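PrgB (Enterococcus faecalis, PDB 6EVU) promotes bacterial aggregation, biofilm formation and conjugation by binding and compacting DNA, this chain being its adhesin domain. Local coordinates at residues A[172-177]-A[279-284]; A[224-229]-A[308-313]; A[50-55]-A[78-83]. All coordinates share one frame; numbering follows the deposited sequence.

Contact 1: A[172-177]-A[279-284]; sequences RLTIKF and RISFSF
The hydroxyls of Thr174 and Ser281 meet across two neighbouring strands in the central sheet of this glucan-binding protein C family domain, OG1 to OG at 2.8 Å, in a hydrogen bond. Their residues form a non-hydrogen-bonded antiparallel pair, where no backbone bond links the two and short hydroxyl side chains can join instead. Thr174 turns OG1 to the side of its own backbone N (chi1 -55°), which sends CG2 toward Arg279, 3.7 Å from its CD. The next pair, Leu173 with Phe282, is hydrogen-bonded both ways: Leu173 N reaches Phe282 O at 2.8 Å in an almost straight bond, and Phe282 N returns to Leu173 O at 3.0 Å. Where segment 279-284 starts, Ile175 N still donates to Ile280 O at 3.0 Å, and beside that bond a water bridges the parting strands, donating a hydrogen bond to Ile175 O and accepting one from Ile280 N.

On the buried face, Leu173 CD2 lies 4.0 Å from Phe282 CZ, Leu173 CB meets the edge of the Phe284 ring, and Ile280 CD1 sits at the edge of Phe177, 3.8 Å from CE2; branched and aromatic groups suit this interior. On the other, Lys176 lays CE over one face of the Arg279 guanidinium. Both are cations, but Arg279 also forms a salt bridge with Glu184, which probably eases the proximity.

Strand 169-179 is flanked on its other side by strand 124-137, where Glu134 pairs with Arg172, while strand 280-287 continues the antiparallel sheet to strand 211-215; Phe304 and strand 193-197 pack against the apolar face.

Contact 2: A[224-229]-A[308-313]; sequences KYINGS and LNAQSV
Ile226 and Ala310 make the closest apolar contact between the segments, with Ile226 CG2 3.6 Å from Ala310 CB. The methyl of Ala310 is touched by both branches of the isoleucine, since CG1 lies 3.7 Å and CD1 3.8 Å from that same CB. CG1 stands beside the backbone N and CG2 beside the carbonyl carbon (chi1 -58°), which lets the two branches straddle the small alanine side chain. A second apolar patch joins Val313 CG1 to Lys224 CB at 3.9 Å; the lysine uses its first methylene here, while its NZ leads off to the carbonyl of Lys314.

The segments come from two small antiparallel sheets: strand 221-225 is an outer strand of a three-stranded one, and strand 312-313 pairs with strand 24-25. Val273, on the middle strand of the first, touches both Ile226 and Val313. Beyond strand 221-225 the chain reverses in a type II beta turn from Ile226 to Ser229, with Gly228 at a positive phi of 86° that suits glycine.

The polar link across the contact is a single water, which accepts from Asn227 N at 2.9 Å and donates to Ser312 O at 3.1 Å. Within the turn, Tyr225 OH donates to a lone pair of Ser229 O at 2.8 Å, in the carbonyl plane, and receives a weak bond from Gly228 N. Val313 buries Tyr225 O, which has no hydrogen-bonding partner in the model.

Contact 3: A[50-55]-A[78-83]; sequences KFIKAT and GKATGN
The loop between helix 68-72 and strand 88-89 folds over an edge of an antiparallel sheet, where the short, weakly bonded strand 50-51, pairing with strand 99-104, runs into helix 54-57 with Lys53 as its N-cap residue. The end-to-end directions of the touching parts are 92° apart, and just one direct hydrogen bond joins them: Gly82 N donates to Phe51 O at 2.8 Å, approaching from well above the carbonyl plane rather than along a lone pair. Gly82 fits because its CA lies against the Lys53 side chain, 3.5 Å from Lys53 CG, with the backbone of Ile52 and Lys53 close by, leaving little room for a side chain.

Around this bond the side chains wrap the loop. Phe51 sets its CG beside its own backbone N (chi1 -67°), bringing one ring face against the carbonyl group of Asn83, whose C lies 3.6 Å from Phe51 CG. Gly82 O comes up to the ring edge. Ala80 is small enough to slip between Lys50 and Ile52, its CB 3.8 Å from Lys50 CB, and it also reaches Leu103 on strand 99-104.

Waters satisfy the backbone polar atoms that the crossing leaves apart. One accepts from Phe51 N and donates to Gly82 O. Another is gripped by three groups, accepting from Lys53 N and from Thr81 N, each at 3.0 Å, and donating to Lys79 O at 2.7 Å.

From the N terminus, contact 3 closes first: the chain finishes helix 54-57, passes through helix 68-72 and returns at 78-83, a loop at the surface, in series with the other two. Contact 1 opens at 172-177, and before it closes at 279-284 the chain has passed 224-229, the first half of contact 2, which is completed only at 308-313. Contacts 1 and 2 cross. Contact 1 joins central strands of the large sheet, contact 2 brings the C-terminal strand against the three-stranded sheet, and contact 3 fastens a loop to the sheet of strand 99-104. Contacts 2 and 3 lie on opposite sides of the chain's centre, their centres about 40 Å apart.

Contact 1: A[172-177]-A[279-284]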
ATOM      1  N   ARG A 172      -0.183   8.371  -3.717  1.00 25.12           N
ATOM      2  CA  ARG A 172       0.097   7.820  -5.049  1.00 23.26           C
ATOM      3  C   ARG A 172       1.486   7.198  -5.035  1.00 25.22           C
ATOM      4  O   ARG A 172       2.450   7.762  -4.478  1.00 25.02           O
ATOM      5  CB  ARG A 172       0.015   8.914  -6.143  1.00 24.04           C
ATOM      6  CG  ARG A 172       0.243   8.274  -7.561  1.00 26.17           C
ATOM      7  CD  ARG A 172      -0.374   9.163  -8.619  1.00 36.81           C
ATOM      8  NE  ARG A 172       0.306  10.438  -8.603  1.00 44.31           N
ATOM      9  CZ  ARG A 172      -0.168  11.565  -9.130  1.00 52.03           C
ATOM     10  NH1 ARG A 172      -1.366  11.603  -9.726  1.00 43.41           N
ATOM     11  NH2 ARG A 172       0.575  12.666  -9.045  1.00 49.68           N
ATOM     12  N   LEU A 173       1.590   5.992  -5.615  1.00 23.33           N
ATOM     13  CA  LEU A 173       2.864   5.299  -5.763  1.00 23.27           C
ATOM     14  C   LEU A 173       3.082   4.996  -7.243  1.00 26.79           C
ATOM     15  O   LEU A 173       2.226   4.353  -7.884  1.00 26.95           O
ATOM     16  CB  LEU A 173       2.911   3.990  -4.933  1.00 25.22           C
ATOM     17  CG  LEU A 173       4.113   3.065  -5.157  1.00 22.19           C
ATOM     18  CD1 LEU A 173       5.454   3.791  -4.860  1.00 23.30           C
ATOM     19  CD2 LEU A 173       3.975   1.919  -4.203  1.00 25.82           C
ATOM     20  N   THR A 174       4.200   5.485  -7.786  1.00 23.27           N
ATOM     21  CA  THR A 174       4.604   5.175  -9.167  1.00 22.40           C
ATOM     22  C   THR A 174       5.987   4.569  -9.114  1.00 23.39           C
ATOM     23  O   THR A 174       6.878   5.110  -8.450  1.00 25.41           O
ATOM     24  CB  THR A 174       4.643   6.453 -10.010  1.00 25.73           C
ATOM     25  OG1 THR A 174       3.374   7.133  -9.943  1.00 28.53           O
ATOM     26  CG2 THR A 174       5.030   6.105 -11.458  1.00 26.64           C
ATOM     27  N   ILE A 175       6.178   3.412  -9.779  1.00 23.83           N
ATOM     28  CA  ILE A 175       7.394   2.605  -9.629  1.00 28.14           C
ATOM     29  C   ILE A 175       8.095   2.498 -10.976  1.00 29.37           C
ATOM     30  O   ILE A 175       7.454   2.225 -11.995  1.00 30.87           O
ATOM     31  CB  ILE A 175       7.063   1.202  -9.091  1.00 25.86           C
ATOM     32  CG1 ILE A 175       6.496   1.310  -7.668  1.00 27.57           C
ATOM     33  CG2 ILE A 175       8.335   0.249  -9.108  1.00 30.50           C
ATOM     34  CD1 ILE A 175       5.710   0.071  -7.179  1.00 28.70           C
ATOM     35  N   LYS A 176       9.418   2.684 -10.986  1.00 24.94           N
ATOM     36  CA  LYS A 176      10.202   2.431 -12.182  1.00 25.61           C
ATOM     37  C   LYS A 176      11.220   1.362 -11.867  1.00 32.52           C
ATOM     38  O   LYS A 176      11.901   1.446 -10.841  1.00 30.79           O
ATOM     39  CB  LYS A 176      10.921   3.678 -12.678  1.00 32.25           C
ATOM     40  CG  LYS A 176      10.039   4.743 -13.224  1.00 31.33           C
ATOM     41  CD  LYS A 176      10.937   5.841 -13.778  1.00 32.72           C
ATOM     42  CE  LYS A 176      10.139   7.066 -14.137  1.00 35.52           C
ATOM     43  NZ  LYS A 176      11.031   8.165 -14.655  1.00 37.83           N
ATOM     44  N   PHE A 177      11.317   0.359 -12.738  1.00 30.11           N
ATOM     45  CA  PHE A 177      12.327  -0.696 -12.581  1.00 28.55           C
ATOM     46  C   PHE A 177      13.426  -0.442 -13.587  1.00 29.26           C
ATOM     47  O   PHE A 177      13.134  -0.065 -14.719  1.00 34.45           O
ATOM     48  CB  PHE A 177      11.732  -2.069 -12.854  1.00 29.10           C
ATOM     49  CG  PHE A 177      10.561  -2.400 -12.017  1.00 29.27           C
ATOM     50  CD1 PHE A 177      10.689  -2.613 -10.653  1.00 29.44           C
ATOM     51  CD2 PHE A 177       9.312  -2.513 -12.603  1.00 34.99           C
ATOM     52  CE1 PHE A 177       9.595  -2.964  -9.893  1.00 31.32           C
ATOM     53  CE2 PHE A 177       8.203  -2.788 -11.843  1.00 34.66           C
ATOM     54  CZ  PHE A 177       8.332  -3.025 -10.499  1.00 31.17           C
ATOM     55  N   ARG A 279       4.151   1.469 -17.133  1.00 33.25           N
ATOM     56  CA  ARG A 279       4.671   1.788 -15.808  1.00 31.35           C
ATOM     57  C   ARG A 279       3.598   1.605 -14.732  1.00 28.51           C
ATOM     58  O   ARG A 279       2.452   2.065 -14.886  1.00 31.76           O
ATOM     59  CB  ARG A 279       5.183   3.249 -15.816  1.00 29.99           C
ATOM     60  CG  ARG A 279       6.013   3.612 -14.537  1.00 29.10           C
ATOM     61  CD  ARG A 279       6.595   5.039 -14.644  1.00 31.84           C
ATOM     62  NE  ARG A 279       7.564   5.176 -15.737  1.00 30.92           N
ATOM     63  CZ  ARG A 279       7.587   6.144 -16.631  1.00 35.44           C
ATOM     64  NH1 ARG A 279       6.656   7.111 -16.639  1.00 34.80           N
ATOM     65  NH2 ARG A 279       8.546   6.135 -17.546  1.00 38.22           N
ATOM     66  N   ILE A 280       3.972   0.935 -13.650  1.00 29.40           N
ATOM     67  CA  ILE A 280       3.082   0.734 -12.504  1.00 29.04           C
ATOM     68  C   ILE A 280       2.784   2.056 -11.819  1.00 29.51           C
ATOM     69  O   ILE A 280       3.698   2.795 -11.437  1.00 29.07           O
ATOM     70  CB  ILE A 280       3.724  -0.227 -11.494  1.00 26.83           C
ATOM     71  CG1 ILE A 280       3.780  -1.633 -12.114  1.00 27.25           C
ATOM     72  CG2 ILE A 280       2.950  -0.216 -10.162  1.00 30.79           C
ATOM     73  CD1 ILE A 280       4.473  -2.636 -11.181  1.00 32.04           C
ATOM     74  N   SER A 281       1.517   2.310 -11.557  1.00 27.03           N
ATOM     75  CA  SER A 281       1.163   3.540 -10.823  1.00 26.66           C
ATOM     76  C   SER A 281      -0.261   3.406 -10.311  1.00 26.81           C
ATOM     77  O   SER A 281      -1.139   2.997 -11.069  1.00 28.70           O
ATOM     78  CB  SER A 281       1.264   4.744 -11.728  1.00 30.81           C
ATOM     79  OG  SER A 281       1.056   5.952 -10.981  1.00 31.50           O
ATOM     80  N   PHE A 282      -0.484   3.690  -9.038  1.00 25.16           N
ATOM     81  CA  PHE A 282      -1.810   3.509  -8.446  1.00 28.41           C
ATOM     82  C   PHE A 282      -1.785   4.242  -7.114  1.00 29.89           C
ATOM     83  O   PHE A 282      -0.726   4.727  -6.681  1.00 26.79           O
ATOM     84  CB  PHE A 282      -2.151   2.025  -8.253  1.00 31.79           C
ATOM     85  CG  PHE A 282      -1.200   1.325  -7.315  1.00 29.39           C
ATOM     86  CD1 PHE A 282       0.023   0.859  -7.753  1.00 28.18           C
ATOM     87  CD2 PHE A 282      -1.552   1.175  -5.959  1.00 28.39           C
ATOM     88  CE1 PHE A 282       0.930   0.278  -6.874  1.00 26.80           C
ATOM     89  CE2 PHE A 282      -0.672   0.580  -5.054  1.00 28.29           C
ATOM     90  CZ  PHE A 282       0.584   0.138  -5.508  1.00 28.49           C
ATOM     91  N   SER A 283      -2.961   4.348  -6.459  1.00 26.32           N
ATOM     92  CA  SER A 283      -2.965   4.935  -5.108  1.00 26.79           C
ATOM     93  C   SER A 283      -3.426   3.954  -4.037  1.00 28.91           C
ATOM     94  O   SER A 283      -4.198   3.012  -4.298  1.00 28.56           O
ATOM     95  CB  SER A 283      -3.845   6.200  -5.059  1.00 27.62           C
ATOM     96  OG  SER A 283      -3.276   7.146  -5.921  1.00 29.56           O
ATOM     97  N   PHE A 284      -2.967   4.173  -2.802  1.00 27.08           N
ATOM     98  CA  PHE A 284      -3.433   3.333  -1.695  1.00 26.31           C
ATOM     99  C   PHE A 284      -3.782   4.237  -0.521  1.00 31.39           C
ATOM    100  O   PHE A 284      -3.258   5.340  -0.400  1.00 26.18           O
ATOM    101  CB  PHE A 284      -2.399   2.231  -1.299  1.00 25.67           C
ATOM    102  CG  PHE A 284      -1.046   2.793  -0.854  1.00 25.83           C
ATOM    103  CD1 PHE A 284      -0.812   3.088   0.467  1.00 23.26           C
ATOM    104  CD2 PHE A 284      -0.043   3.005  -1.792  1.00 23.57           C
ATOM    105  CE1 PHE A 284       0.430   3.598   0.879  1.00 24.18           C
ATOM    106  CE2 PHE A 284       1.235   3.512  -1.378  1.00 26.55           C
ATOM    107  CZ  PHE A 284       1.427   3.817  -0.036  1.00 24.54           C
TER
HETATM  108  O   HOH W   1       6.862   0.068 -13.551  1.00 29.89           O

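Contact 2: A[224-229]-A[308-313]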
ATOM      1  N   LYS A 224      -7.970  -5.890 -10.705  1.00 42.61           N
ATOM      2  CA  LYS A 224      -8.687  -7.113 -11.054  1.00 42.85           C
ATOM      3  C   LYS A 224      -9.119  -7.843  -9.786  1.00 48.07           C
ATOM      4  O   LYS A 224      -8.314  -8.014  -8.869  1.00 46.21           O
ATOM      5  CB  LYS A 224      -7.797  -8.017 -11.920  1.00 42.89           C
ATOM      6  CG  LYS A 224      -7.597  -7.514 -13.345  1.00 56.55           C
ATOM      7  CD  LYS A 224      -8.924  -7.573 -14.123  1.00 64.37           C
ATOM      8  CE  LYS A 224      -8.731  -7.560 -15.615  1.00 68.40           C
ATOM      9  NZ  LYS A 224     -10.032  -7.799 -16.289  1.00 72.96           N
ATOM     10  N   TYR A 225     -10.378  -8.297  -9.750  1.00 40.74           N
ATOM     11  CA  TYR A 225     -10.967  -8.950  -8.583  1.00 45.32           C
ATOM     12  C   TYR A 225     -10.462 -10.389  -8.459  1.00 45.10           C
ATOM     13  O   TYR A 225     -10.289 -11.088  -9.462  1.00 56.58           O
ATOM     14  CB  TYR A 225     -12.507  -8.961  -8.700  1.00 49.32           C
ATOM     15  CG  TYR A 225     -13.245  -9.725  -7.603  1.00 58.43           C
ATOM     16  CD1 TYR A 225     -13.240  -9.280  -6.285  1.00 47.48           C
ATOM     17  CD2 TYR A 225     -13.946 -10.903  -7.888  1.00 55.29           C
ATOM     18  CE1 TYR A 225     -13.913  -9.967  -5.284  1.00 51.80           C
ATOM     19  CE2 TYR A 225     -14.633 -11.613  -6.877  1.00 55.63           C
ATOM     20  CZ  TYR A 225     -14.607 -11.127  -5.574  1.00 49.13           C
ATOM     21  OH  TYR A 225     -15.246 -11.791  -4.566  1.00 63.51           O
ATOM     22  N   ILE A 226     -10.218 -10.826  -7.219  1.00 47.55           N
ATOM     23  CA  ILE A 226      -9.949 -12.234  -6.934  1.00 46.13           C
ATOM     24  C   ILE A 226     -11.214 -12.859  -6.385  1.00 45.47           C
ATOM     25  O   ILE A 226     -11.825 -12.311  -5.461  1.00 46.92           O
ATOM     26  CB  ILE A 226      -8.798 -12.414  -5.932  1.00 46.12           C
ATOM     27  CG1 ILE A 226      -7.502 -11.766  -6.438  1.00 41.47           C
ATOM     28  CG2 ILE A 226      -8.656 -13.881  -5.569  1.00 46.21           C
ATOM     29  CD1 ILE A 226      -6.405 -11.665  -5.354  1.00 38.68           C
ATOM     30  N   ASN A 227     -11.605 -14.019  -6.934  1.00 47.02           N
ATOM     31  CA  ASN A 227     -12.862 -14.619  -6.507  1.00 52.93           C
ATOM     32  C   ASN A 227     -12.821 -14.977  -5.028  1.00 52.47           C
ATOM     33  O   ASN A 227     -11.852 -15.574  -4.543  1.00 56.85           O
ATOM     34  CB  ASN A 227     -13.183 -15.843  -7.339  1.00 53.53           C
ATOM     35  CG  ASN A 227     -14.620 -16.311  -7.128  1.00 59.59           C
ATOM     36  OD1 ASN A 227     -15.500 -15.502  -6.834  1.00 63.54           O
ATOM     37  ND2 ASN A 227     -14.861 -17.574  -7.288  1.00 56.22           N
ATOM     38  N   GLY A 228     -13.887 -14.599  -4.312  1.00 56.01           N
ATOM     39  CA  GLY A 228     -13.999 -14.804  -2.888  1.00 55.53           C
ATOM     40  C   GLY A 228     -13.371 -13.716  -2.054  1.00 57.16           C
ATOM     41  O   GLY A 228     -13.516 -13.738  -0.825  1.00 61.99           O
ATOM     42  N   SER A 229     -12.697 -12.751  -2.677  1.00 58.23           N
ATOM     43  CA  SER A 229     -12.119 -11.638  -1.929  1.00 50.20           C
ATOM     44  C   SER A 229     -13.227 -10.677  -1.520  1.00 55.49           C
ATOM     45  O   SER A 229     -14.269 -10.560  -2.189  1.00 53.70           O
ATOM     46  CB  SER A 229     -11.075 -10.905  -2.758  1.00 43.33           C
ATOM     47  OG  SER A 229     -10.738  -9.661  -2.133  1.00 47.24           O
ATOM     48  N   LEU A 308       1.056 -12.754  -5.632  1.00 44.05           N
ATOM     49  CA  LEU A 308      -0.380 -12.588  -5.753  1.00 40.25           C
ATOM     50  C   LEU A 308      -1.067 -13.646  -4.913  1.00 45.42           C
ATOM     51  O   LEU A 308      -0.671 -14.822  -4.909  1.00 49.62           O
ATOM     52  CB  LEU A 308      -0.830 -12.709  -7.222  1.00 44.18           C
ATOM     53  CG  LEU A 308       0.046 -12.042  -8.282  1.00 36.10           C
ATOM     54  CD1 LEU A 308      -0.523 -12.209  -9.693  1.00 38.27           C
ATOM     55  CD2 LEU A 308       0.121 -10.576  -7.911  1.00 37.50           C
ATOM     56  N   ASN A 309      -2.148 -13.257  -4.243  1.00 46.20           N
ATOM     57  CA  ASN A 309      -2.947 -14.260  -3.545  1.00 47.92           C
ATOM     58  C   ASN A 309      -3.973 -14.938  -4.451  1.00 46.32           C
ATOM     59  O   ASN A 309      -4.989 -15.486  -3.959  1.00 53.07           O
ATOM     60  CB  ASN A 309      -3.590 -13.633  -2.312  1.00 53.95           C
ATOM     61  CG  ASN A 309      -2.559 -13.297  -1.258  1.00 59.07           C
ATOM     62  OD1 ASN A 309      -1.741 -14.148  -0.905  1.00 63.07           O
ATOM     63  ND2 ASN A 309      -2.577 -12.069  -0.764  1.00 63.19           N
ATOM     64  N   ALA A 310      -3.695 -15.002  -5.761  1.00 47.85           N
ATOM     65  CA  ALA A 310      -4.510 -15.756  -6.701  1.00 46.90           C
ATOM     66  C   ALA A 310      -3.638 -16.252  -7.854  1.00 53.30           C
ATOM     67  O   ALA A 310      -2.459 -15.905  -7.971  1.00 67.76           O
ATOM     68  CB  ALA A 310      -5.680 -14.913  -7.214  1.00 56.17           C
ATOM     69  N   GLN A 311      -4.229 -17.085  -8.709  1.00 49.41           N
ATOM     70  CA  GLN A 311      -3.568 -17.536  -9.924  1.00 49.02           C
ATOM     71  C   GLN A 311      -4.288 -17.074 -11.170  1.00 59.12           C
ATOM     72  O   GLN A 311      -3.725 -17.162 -12.268  1.00 62.89           O
ATOM     73  CB  GLN A 311      -3.470 -19.075  -9.963  1.00 68.25           C
ATOM     74  CG  GLN A 311      -3.208 -19.706  -8.607  1.00 82.61           C
ATOM     75  CD  GLN A 311      -1.775 -20.199  -8.457  1.00 90.59           C
ATOM     76  OE1 GLN A 311      -0.822 -19.440  -8.684  1.00 93.02           O
ATOM     77  NE2 GLN A 311      -1.614 -21.478  -8.083  1.00 83.97           N
ATOM     78  N   SER A 312      -5.529 -16.623 -11.035  1.00 53.35           N
ATOM     79  CA  SER A 312      -6.339 -16.231 -12.171  1.00 58.73           C
ATOM     80  C   SER A 312      -7.257 -15.138 -11.669  1.00 55.41           C
ATOM     81  O   SER A 312      -7.351 -14.903 -10.467  1.00 57.26           O
ATOM     82  CB  SER A 312      -7.108 -17.418 -12.773  1.00 61.13           C
ATOM     83  OG  SER A 312      -7.993 -18.013 -11.847  1.00 66.92           O
ATOM     84  N   VAL A 313      -7.890 -14.431 -12.598  1.00 52.24           N
ATOM     85  CA  VAL A 313      -8.733 -13.290 -12.261  1.00 49.39           C
ATOM     86  C   VAL A 313      -9.864 -13.320 -13.256  1.00 52.84           C
ATOM     87  O   VAL A 313      -9.763 -13.941 -14.308  1.00 51.09           O
ATOM     88  CB  VAL A 313      -8.015 -11.920 -12.340  1.00 49.26           C
ATOM     89  CG1 VAL A 313      -7.007 -11.797 -11.258  1.00 42.97           C
ATOM     90  CG2 VAL A 313      -7.354 -11.779 -13.717  1.00 51.47           C
TER
HETATM   91  O   HOH W   2     -10.100 -15.135  -9.096  1.00 47.61           O

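Contact 3: A[50-55]-A[78-83]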
ATOM      1  N   LYS A  50      11.209  16.416   3.080  1.00 29.66           N
ATOM      2  CA  LYS A  50      11.887  16.766   4.325  1.00 31.55           C
ATOM      3  C   LYS A  50      12.039  15.513   5.182  1.00 29.47           C
ATOM      4  O   LYS A  50      11.165  14.633   5.155  1.00 28.74           O
ATOM      5  CB  LYS A  50      11.107  17.818   5.114  1.00 30.26           C
ATOM      6  CG  LYS A  50      10.981  19.189   4.487  1.00 39.52           C
ATOM      7  CD  LYS A  50      10.182  20.116   5.465  1.00 41.98           C
ATOM      8  CE  LYS A  50      10.285  21.581   5.083  1.00 61.25           C
ATOM      9  NZ  LYS A  50       9.518  21.863   3.842  1.00 68.41           N
ATOM     10  N   PHE A  51      13.180  15.393   5.884  1.00 34.64           N
ATOM     11  CA  PHE A  51      13.422  14.224   6.740  1.00 31.66           C
ATOM     12  C   PHE A  51      12.930  14.492   8.148  1.00 35.27           C
ATOM     13  O   PHE A  51      13.005  15.628   8.634  1.00 31.67           O
ATOM     14  CB  PHE A  51      14.910  13.858   6.798  1.00 28.00           C
ATOM     15  CG  PHE A  51      15.447  13.373   5.487  1.00 30.55           C
ATOM     16  CD1 PHE A  51      16.126  14.256   4.647  1.00 36.14           C
ATOM     17  CD2 PHE A  51      15.221  12.061   5.056  1.00 30.98           C
ATOM     18  CE1 PHE A  51      16.596  13.831   3.427  1.00 37.40           C
ATOM     19  CE2 PHE A  51      15.713  11.624   3.819  1.00 35.77           C
ATOM     20  CZ  PHE A  51      16.384  12.500   3.008  1.00 38.22           C
ATOM     21  N   ILE A  52      12.385  13.455   8.792  1.00 29.27           N
ATOM     22  CA  ILE A  52      11.994  13.495  10.204  1.00 26.27           C
ATOM     23  C   ILE A  52      13.091  12.834  11.014  1.00 33.57           C
ATOM     24  O   ILE A  52      13.443  11.672  10.773  1.00 31.86           O
ATOM     25  CB  ILE A  52      10.656  12.800  10.436  1.00 27.23           C
ATOM     26  CG1 ILE A  52       9.593  13.485   9.573  1.00 30.41           C
ATOM     27  CG2 ILE A  52      10.305  12.798  11.938  1.00 29.54           C
ATOM     28  CD1 ILE A  52       8.255  12.651   9.445  1.00 28.11           C
ATOM     29  N   LYS A  53      13.654  13.570  11.953  1.00 36.15           N
ATOM     30  CA  LYS A  53      14.614  12.963  12.873  1.00 38.32           C
ATOM     31  C   LYS A  53      13.983  11.791  13.622  1.00 36.69           C
ATOM     32  O   LYS A  53      12.870  11.906  14.151  1.00 35.50           O
ATOM     33  CB  LYS A  53      15.110  13.985  13.919  1.00 38.46           C
ATOM     34  CG  LYS A  53      15.626  15.273  13.395  1.00 43.67           C
ATOM     35  CD  LYS A  53      15.871  16.200  14.584  1.00 45.97           C
ATOM     36  CE  LYS A  53      17.304  16.600  14.648  1.00 52.73           C
ATOM     37  NZ  LYS A  53      17.421  17.783  15.548  1.00 57.52           N
ATOM     38  N   ALA A  54      14.716  10.670  13.672  1.00 36.42           N
ATOM     39  CA  ALA A  54      14.294   9.503  14.435  1.00 36.58           C
ATOM     40  C   ALA A  54      13.922   9.877  15.859  1.00 42.07           C
ATOM     41  O   ALA A  54      12.939   9.358  16.402  1.00 40.01           O
ATOM     42  CB  ALA A  54      15.412   8.444  14.434  1.00 35.43           C
ATOM     43  N   THR A  55      14.680  10.804  16.482  1.00 38.51           N
ATOM     44  CA  THR A  55      14.361  11.160  17.864  1.00 40.21           C
ATOM     45  C   THR A  55      13.023  11.895  17.976  1.00 41.12           C
ATOM     46  O   THR A  55      12.383  11.825  19.024  1.00 45.07           O
ATOM     47  CB  THR A  55      15.495  11.972  18.491  1.00 43.18           C
ATOM     48  OG1 THR A  55      15.747  13.156  17.727  1.00 49.12           O
ATOM     49  CG2 THR A  55      16.747  11.142  18.450  1.00 45.45           C
ATOM     50  N   GLY A  78       5.900  20.746  10.172  1.00 40.41           N
ATOM     51  CA  GLY A  78       6.742  21.652  10.936  1.00 44.47           C
ATOM     52  C   GLY A  78       7.628  20.988  11.971  1.00 45.04           C
ATOM     53  O   GLY A  78       8.327  21.695  12.713  1.00 44.67           O
ATOM     54  N   LYS A  79       7.651  19.658  12.042  1.00 36.56           N
ATOM     55  CA  LYS A  79       8.586  18.920  12.886  1.00 33.81           C
ATOM     56  C   LYS A  79       9.448  17.992  12.022  1.00 36.56           C
ATOM     57  O   LYS A  79       9.699  16.828  12.378  1.00 39.40           O
ATOM     58  CB  LYS A  79       7.841  18.115  13.955  1.00 42.34           C
ATOM     59  CG  LYS A  79       7.154  18.963  15.095  1.00 42.67           C
ATOM     60  CD  LYS A  79       5.699  18.538  15.323  1.00 59.72           C
ATOM     61  CE  LYS A  79       4.765  19.469  14.513  1.00 69.18           C
ATOM     62  NZ  LYS A  79       3.262  19.307  14.547  1.00 62.23           N
ATOM     63  N   ALA A  80       9.844  18.454  10.834  1.00 35.69           N
ATOM     64  CA  ALA A  80      10.628  17.637   9.912  1.00 30.55           C
ATOM     65  C   ALA A  80      11.910  18.386   9.611  1.00 35.65           C
ATOM     66  O   ALA A  80      12.091  18.931   8.523  1.00 41.35           O
ATOM     67  CB  ALA A  80       9.839  17.333   8.637  1.00 33.24           C
ATOM     68  N   THR A  81      12.819  18.330  10.553  1.00 34.20           N
ATOM     69  CA  THR A  81      14.097  19.032  10.451  1.00 37.32           C
ATOM     70  C   THR A  81      15.301  18.085  10.461  1.00 39.94           C
ATOM     71  O   THR A  81      16.415  18.478  10.846  1.00 48.39           O
ATOM     72  CB  THR A  81      14.201  20.034  11.585  1.00 46.38           C
ATOM     73  OG1 THR A  81      14.134  19.309  12.821  1.00 45.63           O
ATOM     74  CG2 THR A  81      13.030  20.983  11.528  1.00 43.92           C
ATOM     75  N   GLY A  82      15.104  16.836  10.048  1.00 37.76           N
ATOM     76  CA  GLY A  82      16.179  15.871  10.012  1.00 41.13           C
ATOM     77  C   GLY A  82      16.970  15.912   8.718  1.00 41.39           C
ATOM     78  O   GLY A  82      16.773  16.756   7.843  1.00 40.05           O
ATOM     79  N   ASN A  83      17.874  14.953   8.598  1.00 40.40           N
ATOM     80  CA  ASN A  83      18.594  14.705   7.366  1.00 42.49           C
ATOM     81  C   ASN A  83      18.613  13.198   7.162  1.00 39.79           C
ATOM     82  O   ASN A  83      18.038  12.445   7.949  1.00 39.80           O
ATOM     83  CB  ASN A  83      19.991  15.339   7.404  1.00 42.46           C
ATOM     84  CG  ASN A  83      20.833  14.830   8.532  1.00 48.49           C
ATOM     85  OD1 ASN A  83      20.770  13.653   8.910  1.00 46.15           O
ATOM     86  ND2 ASN A  83      21.687  15.717   9.062  1.00 47.92           N
TER
HETATM   87  O   HOH W   3      14.904  17.555   6.251  1.00 41.38           O
HETATM   88  O   HOH W   4      12.355  16.185  12.592  1.00 36.88           O
HETATM   89  O   HOH W   5      16.428  19.871  14.564  1.00 59.85           O